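Side-chain contacts in oligopeptide-binding protein oppA (Lactococcus lactis, PDB 3DRF), which binds oligopeptides as part of the OppABCDF ABC transporter complex, which the bacterium needs to take in peptides longer than three residues and to grow in milk: residues A47-G52 with A57-M62; Y119-E124 with P129-D134; Y197-D202 with S211-T216. One frame throughout, in Å; residues are numbered along the deposited sequence. Where two conformers were deposited one is given.

The three contacts follow one another along the chain and meet in one region of the fold, their centres 13 to 15 Å apart. Contact 1 is the most central, about 11 Å from the centre of the chain, and its helix 57-62 touches the bound peptide, Ala57 by backbone hydrogen bonds. Contact 3 is tied to contact 1 by a probable hydrogen bond between Trp49 N and Thr214 O (3.0 Å), beside which the Trp49 indole also reaches the 211-216 turn. A further probable bond joins Gly52 O of contact 1 to Ser133 OG of contact 2 (2.8 Å). Contacts 2 and 3 touch through the rings of Phe121 and Tyr197.

Contact 1: residues A47-G52 with A57-M62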
# COMPACT_ATOMS: atom_id res chain seq x y z
N ALA A 47 -3.97 -8.76 -12.71
CA ALA A 47 -5.36 -8.26 -12.77
C ALA A 47 -6.19 -8.87 -11.63
O ALA A 47 -6.29 -10.01 -11.53
CB ALA A 47 -6.04 -8.58 -14.09
N GLN A 48 -6.71 -8.00 -10.79
CA GLN A 48 -7.64 -8.39 -9.69
C GLN A 48 -8.53 -7.19 -9.41
O GLN A 48 -8.09 -6.20 -8.88
CB GLN A 48 -6.87 -8.81 -8.42
CG GLN A 48 -7.82 -9.22 -7.25
CD GLN A 48 -9.00 -10.08 -7.74
OE1 GLN A 48 -10.10 -9.67 -7.74
NE2 GLN A 48 -8.70 -11.30 -8.13
N TRP A 49 -9.79 -7.30 -9.81
CA TRP A 49 -10.69 -6.14 -9.78
C TRP A 49 -11.37 -5.93 -8.43
O TRP A 49 -11.96 -4.92 -8.19
CB TRP A 49 -11.74 -6.28 -10.93
CG TRP A 49 -11.04 -6.15 -12.33
CD1 TRP A 49 -10.50 -7.15 -13.05
CD2 TRP A 49 -10.79 -4.93 -13.04
NE1 TRP A 49 -9.95 -6.63 -14.20
CE2 TRP A 49 -10.13 -5.27 -14.22
CE3 TRP A 49 -11.09 -3.57 -12.80
CZ2 TRP A 49 -9.75 -4.32 -15.19
CZ3 TRP A 49 -10.68 -2.62 -13.74
CH2 TRP A 49 -10.01 -3.01 -14.93
N LEU A 50 -11.22 -6.92 -7.55
CA LEU A 50 -11.75 -6.81 -6.16
C LEU A 50 -10.66 -6.30 -5.24
O LEU A 50 -9.64 -6.88 -5.09
CB LEU A 50 -12.25 -8.18 -5.64
CG LEU A 50 -13.37 -8.89 -6.45
CD1 LEU A 50 -13.80 -10.15 -5.70
CD2 LEU A 50 -14.61 -7.94 -6.68
N SER A 51 -10.95 -5.11 -4.68
CA SER A 51 -9.99 -4.46 -3.78
C SER A 51 -9.49 -5.39 -2.69
O SER A 51 -8.29 -5.45 -2.42
CB SER A 51 -10.62 -3.21 -3.16
OG SER A 51 -9.70 -2.47 -2.38
N GLY A 52 -10.39 -6.14 -2.07
CA GLY A 52 -10.03 -6.95 -0.92
C GLY A 52 -9.01 -8.02 -1.26
O GLY A 52 -8.27 -8.49 -0.39
N ALA A 57 0.08 -1.89 -5.82
CA ALA A 57 -0.21 -0.55 -6.30
C ALA A 57 -0.28 -0.52 -7.83
O ALA A 57 -0.92 0.31 -8.39
CB ALA A 57 0.87 0.40 -5.76
N THR A 58 0.43 -1.42 -8.48
CA THR A 58 0.48 -1.47 -9.96
C THR A 58 -0.94 -1.66 -10.53
O THR A 58 -1.44 -0.85 -11.25
CB THR A 58 1.39 -2.60 -10.40
OG1 THR A 58 2.71 -2.29 -9.98
CG2 THR A 58 1.42 -2.74 -11.93
N PHE A 59 -1.61 -2.72 -10.12
CA PHE A 59 -2.96 -2.95 -10.66
C PHE A 59 -4.00 -1.96 -10.08
O PHE A 59 -4.89 -1.51 -10.77
CB PHE A 59 -3.45 -4.40 -10.49
CG PHE A 59 -4.66 -4.61 -11.32
CD1 PHE A 59 -4.56 -4.64 -12.67
CD2 PHE A 59 -5.92 -4.53 -10.73
CE1 PHE A 59 -5.75 -4.72 -13.45
CE2 PHE A 59 -7.03 -4.60 -11.51
CZ PHE A 59 -6.96 -4.69 -12.79
N ALA A 60 -3.85 -1.59 -8.81
CA ALA A 60 -4.74 -0.57 -8.26
C ALA A 60 -4.72 0.70 -9.13
O ALA A 60 -5.69 1.22 -9.43
CB ALA A 60 -4.34 -0.24 -6.81
N THR A 61 -3.53 1.08 -9.57
CA THR A 61 -3.39 2.26 -10.43
C THR A 61 -3.98 2.01 -11.83
O THR A 61 -4.74 2.79 -12.31
CB THR A 61 -1.94 2.69 -10.54
OG1 THR A 61 -1.47 3.05 -9.24
CG2 THR A 61 -1.83 3.91 -11.44
N MET A 62 -3.66 0.89 -12.44
CA MET A 62 -4.22 0.52 -13.78
C MET A 62 -5.74 0.37 -13.83
O MET A 62 -6.29 0.54 -14.86
CB MET A 62 -3.53 -0.76 -14.29
CG MET A 62 -2.01 -0.59 -14.49
SD MET A 62 -1.22 -2.10 -15.16
CE MET A 62 -1.69 -1.99 -16.90
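Phe59 projects from helix 57-62 into the loop 47-52, and its benzyl group makes nearly all of this buried contact. CB leaves the helix toward the loop, and CG lies anti to the backbone N (chi1 -167°), which carries the ring across to the backbone of Ala47 and Gln48. On one face, CG and CD1 lie beneath Ala47 CA, whose C-H points into the ring as a CH-pi contact 3.7 Å from the Phe59 centroid. Phe59 CE1 continues under the same residue and meets Ala47 CB at 3.9 Å. Along the other rim, under the same face, CD2 and CE2 pass beneath Gln48 N, and Gln48 O lies 3.3 Å from Phe59 CE2. Phe59 CZ ends the side chain 3.5 Å from Trp49 CE2, above the centre of the indole. This is a T-shaped pair: the Phe59 edge points at the Trp49 face, with the planes at 86° and the Phe59 centroid 5.0 Å from that of the six-membered indole ring. Trp49 NE1 is hydrogen-bonded to Thr215 O, which fixes the indole against the neighbouring loop. Both aromatic side chains also rest on Ile235, so loop 47-52 and helix 57-62 are joined to each other and to strand 234-239.

Contact 2: residues Y119-E124 with P129-D134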
# COMPACT_ATOMS: atom_id res chain seq x y z
N TYR A 119 -22.12 -3.85 -1.19
CA TYR A 119 -21.22 -3.20 -0.20
C TYR A 119 -20.81 -4.13 0.97
O TYR A 119 -19.68 -4.23 1.30
CB TYR A 119 -21.91 -1.91 0.29
CG TYR A 119 -21.02 -1.18 1.28
CD1 TYR A 119 -19.76 -0.64 0.89
CD2 TYR A 119 -21.39 -1.08 2.60
CE1 TYR A 119 -18.94 0.01 1.83
CE2 TYR A 119 -20.58 -0.43 3.54
CZ TYR A 119 -19.35 0.09 3.15
OH TYR A 119 -18.55 0.73 4.09
N GLU A 120 -21.80 -4.78 1.56
CA GLU A 120 -21.52 -5.78 2.60
C GLU A 120 -20.63 -6.91 2.04
O GLU A 120 -19.77 -7.40 2.73
CB GLU A 120 -22.88 -6.34 3.14
CG GLU A 120 -22.67 -7.42 4.23
CD GLU A 120 -22.44 -8.86 3.69
OE1 GLU A 120 -22.63 -9.12 2.53
OE2 GLU A 120 -22.08 -9.67 4.55
N PHE A 121 -20.84 -7.27 0.78
CA PHE A 121 -20.05 -8.41 0.22
C PHE A 121 -18.52 -8.11 0.17
O PHE A 121 -17.76 -9.00 0.41
CB PHE A 121 -20.60 -8.84 -1.17
CG PHE A 121 -19.99 -10.12 -1.68
CD1 PHE A 121 -19.43 -10.17 -2.93
CD2 PHE A 121 -19.98 -11.26 -0.89
CE1 PHE A 121 -18.88 -11.34 -3.40
CE2 PHE A 121 -19.41 -12.48 -1.38
CZ PHE A 121 -18.85 -12.47 -2.62
N THR A 122 -18.15 -6.85 -0.06
CA THR A 122 -16.72 -6.42 0.07
C THR A 122 -16.14 -6.92 1.45
O THR A 122 -15.06 -7.45 1.52
CB THR A 122 -16.66 -4.91 0.05
OG1 THR A 122 -17.10 -4.49 -1.29
CG2 THR A 122 -15.22 -4.43 0.32
N TYR A 123 -16.90 -6.74 2.52
CA TYR A 123 -16.42 -7.13 3.87
C TYR A 123 -16.20 -8.65 3.94
O TYR A 123 -15.27 -9.06 4.53
CB TYR A 123 -17.41 -6.72 4.95
CG TYR A 123 -17.43 -5.19 5.19
CD1 TYR A 123 -18.20 -4.34 4.39
CD2 TYR A 123 -16.63 -4.59 6.16
CE1 TYR A 123 -18.24 -2.95 4.59
CE2 TYR A 123 -16.65 -3.17 6.37
CZ TYR A 123 -17.48 -2.39 5.61
OH TYR A 123 -17.47 -1.02 5.83
N GLU A 124 -17.07 -9.43 3.32
CA GLU A 124 -16.91 -10.87 3.31
C GLU A 124 -15.67 -11.27 2.54
O GLU A 124 -14.99 -12.16 2.90
CB GLU A 124 -18.14 -11.57 2.68
CG GLU A 124 -19.48 -11.32 3.51
CD GLU A 124 -20.64 -12.14 3.04
OE1 GLU A 124 -20.41 -12.98 2.23
OE2 GLU A 124 -21.76 -11.88 3.47
N PRO A 129 -12.06 -16.18 5.57
CA PRO A 129 -10.70 -16.59 5.10
C PRO A 129 -10.66 -17.45 3.83
O PRO A 129 -9.66 -17.58 3.20
CB PRO A 129 -10.14 -17.43 6.29
CG PRO A 129 -10.91 -16.95 7.48
CD PRO A 129 -12.31 -16.73 6.94
N ALA A 130 -11.80 -18.02 3.46
CA ALA A 130 -11.86 -18.89 2.27
C ALA A 130 -11.50 -18.17 0.95
O ALA A 130 -11.08 -18.79 0.05
CB ALA A 130 -13.24 -19.62 2.17
N TYR A 131 -11.69 -16.85 0.88
CA TYR A 131 -11.33 -16.06 -0.32
C TYR A 131 -9.82 -15.77 -0.45
O TYR A 131 -9.38 -15.37 -1.46
CB TYR A 131 -12.12 -14.71 -0.40
CG TYR A 131 -13.65 -14.85 -0.42
CD1 TYR A 131 -14.38 -14.63 0.76
CD2 TYR A 131 -14.33 -15.24 -1.56
CE1 TYR A 131 -15.75 -14.77 0.79
CE2 TYR A 131 -15.74 -15.36 -1.57
CZ TYR A 131 -16.45 -15.14 -0.39
OH TYR A 131 -17.79 -15.27 -0.32
N GLY A 132 -9.05 -15.97 0.63
CA GLY A 132 -7.59 -15.82 0.57
C GLY A 132 -7.08 -14.38 0.74
O GLY A 132 -5.97 -14.13 0.43
N SER A 133 -7.90 -13.47 1.24
CA SER A 133 -7.44 -12.08 1.40
C SER A 133 -6.29 -11.97 2.41
O SER A 133 -6.27 -12.68 3.34
CB SER A 133 -8.59 -11.19 1.90
OG SER A 133 -8.13 -9.85 2.02
N ASP A 134 -5.38 -11.02 2.14
CA ASP A 134 -4.28 -10.71 3.07
C ASP A 134 -4.57 -9.39 3.83
O ASP A 134 -3.69 -8.91 4.49
CB ASP A 134 -2.99 -10.58 2.23
CG ASP A 134 -2.72 -11.84 1.40
OD1 ASP A 134 -2.68 -12.88 1.97
OD2 ASP A 134 -2.63 -11.71 0.20
O HOH W 1 -18.67 -15.43 2.31
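Phe121 and Glu124, one helical turn apart on helix 116-127, receive the side chain of Tyr131 from the 3-10 turn that follows. Just ahead of them, Glu120 OE1 forms a salt bridge with Lys117. At Phe121, a chi1 of -170° swings the ring away from the backbone N and out to the tyrosine hydroxyl. Phe121 CE2 is 3.4 Å from Tyr131 OH, which sits at the phenyl edge near the ring plane. The two ring planes stand at 86°, yet their centroids are 6.0 Å apart and the approach is oblique. Phe121 also meets Tyr197 in an edge-to-face pair, so its ring bridges two tyrosines. Glu124 follows and contributes at both ends. Its backbone O lies 3.3 Å from Tyr131 CD1, while its carboxylate reaches the phenol through a water, which donates to Glu124 OE1 (3.0 Å) and hydrogen-bonds Tyr131 OH (2.8 Å). The other carboxylate oxygen, Glu124 OE2, shares the salt bridge to Lys117. Tyr131 packs on Pro205 as well. In this solute-binding protein of family 5, the chain leaving helix 116-127 thus turns through the 3-10 segment 129-131 and packs an aromatic side chain back on the helix.

Contact 3: residues Y197-D202 with S211-T216; sequences YQYLKD and SPKTTT
Lys213 lies across one face of the Tyr199 ring, joining the short helix 197-200 to a 3-10 turn that opens with an ST turn, in which Ser211 OG accepts from Lys213 N at 3.0 Å. The lysine chain is extended beyond CG and crosses the phenol at a slant. Its CB and CG run alongside the CE2-CZ rim, just outside the ring, with Lys213 CB 3.7 Å from Tyr199 CE2. Lys213 CD then comes over the face as a CH-pi contact, 4.1 Å from the Tyr199 centroid and 13° off the ring normal. The ammonium remains above the same ring: Lys213 NZ is 4.5 Å from the Tyr199 centroid in a cation-pi interaction. The aromatic face thus receives both apolar methylene and charge. Tyr199 OH is hydrogen-bonded to Lys217 O, which holds the far end of the phenol against the following loop.

Leu200 packs on the lysine's CB, the two side chains running past each other in opposite directions. Leu200 CD2 is 3.6 Å from Lys213 CB and also touches the methyl CG2 of Thr214 at 4.0 Å. Thr214 OG1 is hydrogen-bonded to Leu208 O and Gln48 NE2 instead, tying the turn to the chain just before it and to loop 47-52. The lysine finishes in a hydrogen bond to the helix backbone, with Lys213 NZ donating to Tyr199 O at 2.9 Å in an almost straight approach to the carbonyl (164° at the oxygen).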
# COMPACT_ATOMS: atom_id res chain seq x y z
N TYR A 197 -22.00 -8.92 -6.06
CA TYR A 197 -22.44 -10.18 -5.44
C TYR A 197 -23.28 -11.09 -6.38
O TYR A 197 -23.02 -12.22 -6.46
CB TYR A 197 -23.17 -9.90 -4.13
CG TYR A 197 -23.78 -11.15 -3.53
CD1 TYR A 197 -23.00 -12.11 -2.92
CD2 TYR A 197 -25.15 -11.38 -3.63
CE1 TYR A 197 -23.58 -13.26 -2.39
CE2 TYR A 197 -25.73 -12.53 -3.08
CZ TYR A 197 -24.92 -13.44 -2.50
OH TYR A 197 -25.44 -14.61 -1.94
N GLN A 198 -24.25 -10.53 -7.09
CA GLN A 198 -25.06 -11.39 -7.97
C GLN A 198 -24.21 -12.01 -9.08
O GLN A 198 -24.47 -13.10 -9.46
CB GLN A 198 -26.24 -10.60 -8.58
CG GLN A 198 -27.36 -10.24 -7.60
CD GLN A 198 -27.99 -11.45 -6.93
OE1 GLN A 198 -28.15 -12.49 -7.51
NE2 GLN A 198 -28.35 -11.29 -5.69
N TYR A 199 -23.21 -11.30 -9.57
CA TYR A 199 -22.29 -11.82 -10.62
C TYR A 199 -21.35 -12.95 -10.12
O TYR A 199 -21.00 -13.82 -10.84
CB TYR A 199 -21.47 -10.65 -11.14
CG TYR A 199 -20.61 -10.91 -12.36
CD1 TYR A 199 -21.18 -11.31 -13.59
CD2 TYR A 199 -19.24 -10.68 -12.33
CE1 TYR A 199 -20.41 -11.49 -14.72
CE2 TYR A 199 -18.46 -10.86 -13.46
CZ TYR A 199 -19.07 -11.28 -14.64
OH TYR A 199 -18.31 -11.49 -15.79
N LEU A 200 -20.98 -12.87 -8.86
CA LEU A 200 -19.92 -13.69 -8.26
C LEU A 200 -20.41 -14.78 -7.29
O LEU A 200 -19.63 -15.57 -6.86
CB LEU A 200 -18.94 -12.74 -7.49
CG LEU A 200 -18.23 -11.68 -8.38
CD1 LEU A 200 -17.30 -10.79 -7.49
CD2 LEU A 200 -17.39 -12.36 -9.48
N LYS A 201 -21.70 -14.80 -7.00
CA LYS A 201 -22.22 -15.66 -5.92
C LYS A 201 -22.16 -17.16 -6.23
O LYS A 201 -22.23 -17.91 -5.34
CB LYS A 201 -23.65 -15.27 -5.55
CG LYS A 201 -24.60 -15.49 -6.65
CD LYS A 201 -26.05 -15.18 -6.18
CE LYS A 201 -27.04 -15.59 -7.28
NZ LYS A 201 -28.42 -15.23 -6.86
N ASP A 202 -21.95 -17.55 -7.47
CA ASP A 202 -21.76 -18.98 -7.75
C ASP A 202 -20.33 -19.29 -8.20
O ASP A 202 -20.09 -20.24 -8.98
CB ASP A 202 -22.77 -19.48 -8.78
CG ASP A 202 -24.21 -19.43 -8.29
OD1 ASP A 202 -24.48 -19.60 -7.08
OD2 ASP A 202 -25.08 -19.22 -9.15
N SER A 211 -10.67 -16.60 -10.74
CA SER A 211 -11.79 -16.69 -11.69
C SER A 211 -11.66 -15.62 -12.81
O SER A 211 -11.27 -14.52 -12.54
CB SER A 211 -13.13 -16.46 -10.93
OG SER A 211 -14.25 -16.35 -11.85
N PRO A 212 -12.10 -15.93 -14.03
CA PRO A 212 -12.18 -14.89 -15.07
C PRO A 212 -13.05 -13.71 -14.57
O PRO A 212 -12.81 -12.60 -14.90
CB PRO A 212 -12.87 -15.61 -16.24
CG PRO A 212 -12.45 -17.07 -16.09
CD PRO A 212 -12.45 -17.27 -14.57
N LYS A 213 -14.01 -13.98 -13.70
CA LYS A 213 -14.95 -12.93 -13.29
C LYS A 213 -14.33 -11.85 -12.38
O LYS A 213 -14.92 -10.87 -12.14
CB LYS A 213 -16.14 -13.60 -12.59
CG LYS A 213 -17.09 -14.37 -13.57
CD LYS A 213 -18.40 -14.85 -12.85
CE LYS A 213 -19.34 -15.30 -13.87
NZ LYS A 213 -20.61 -15.53 -13.09
N THR A 214 -13.11 -12.07 -11.89
CA THR A 214 -12.41 -11.01 -11.11
C THR A 214 -11.09 -10.60 -11.75
O THR A 214 -10.37 -9.87 -11.18
CB THR A 214 -12.10 -11.46 -9.64
OG1 THR A 214 -11.08 -12.47 -9.64
CG2 THR A 214 -13.42 -11.91 -8.87
N THR A 215 -10.82 -11.08 -12.95
CA THR A 215 -9.48 -10.91 -13.61
C THR A 215 -9.65 -10.38 -15.05
O THR A 215 -9.38 -9.25 -15.30
CB THR A 215 -8.66 -12.23 -13.55
OG1 THR A 215 -9.41 -13.29 -14.17
CG2 THR A 215 -8.41 -12.66 -12.08
N THR A 216 -10.12 -11.22 -15.95
CA THR A 216 -10.26 -10.86 -17.39
C THR A 216 -11.63 -10.39 -17.77
O THR A 216 -11.76 -9.69 -18.72
CB THR A 216 -9.89 -12.06 -18.26
OG1 THR A 216 -10.60 -13.19 -17.77
CG2 THR A 216 -8.35 -12.34 -18.18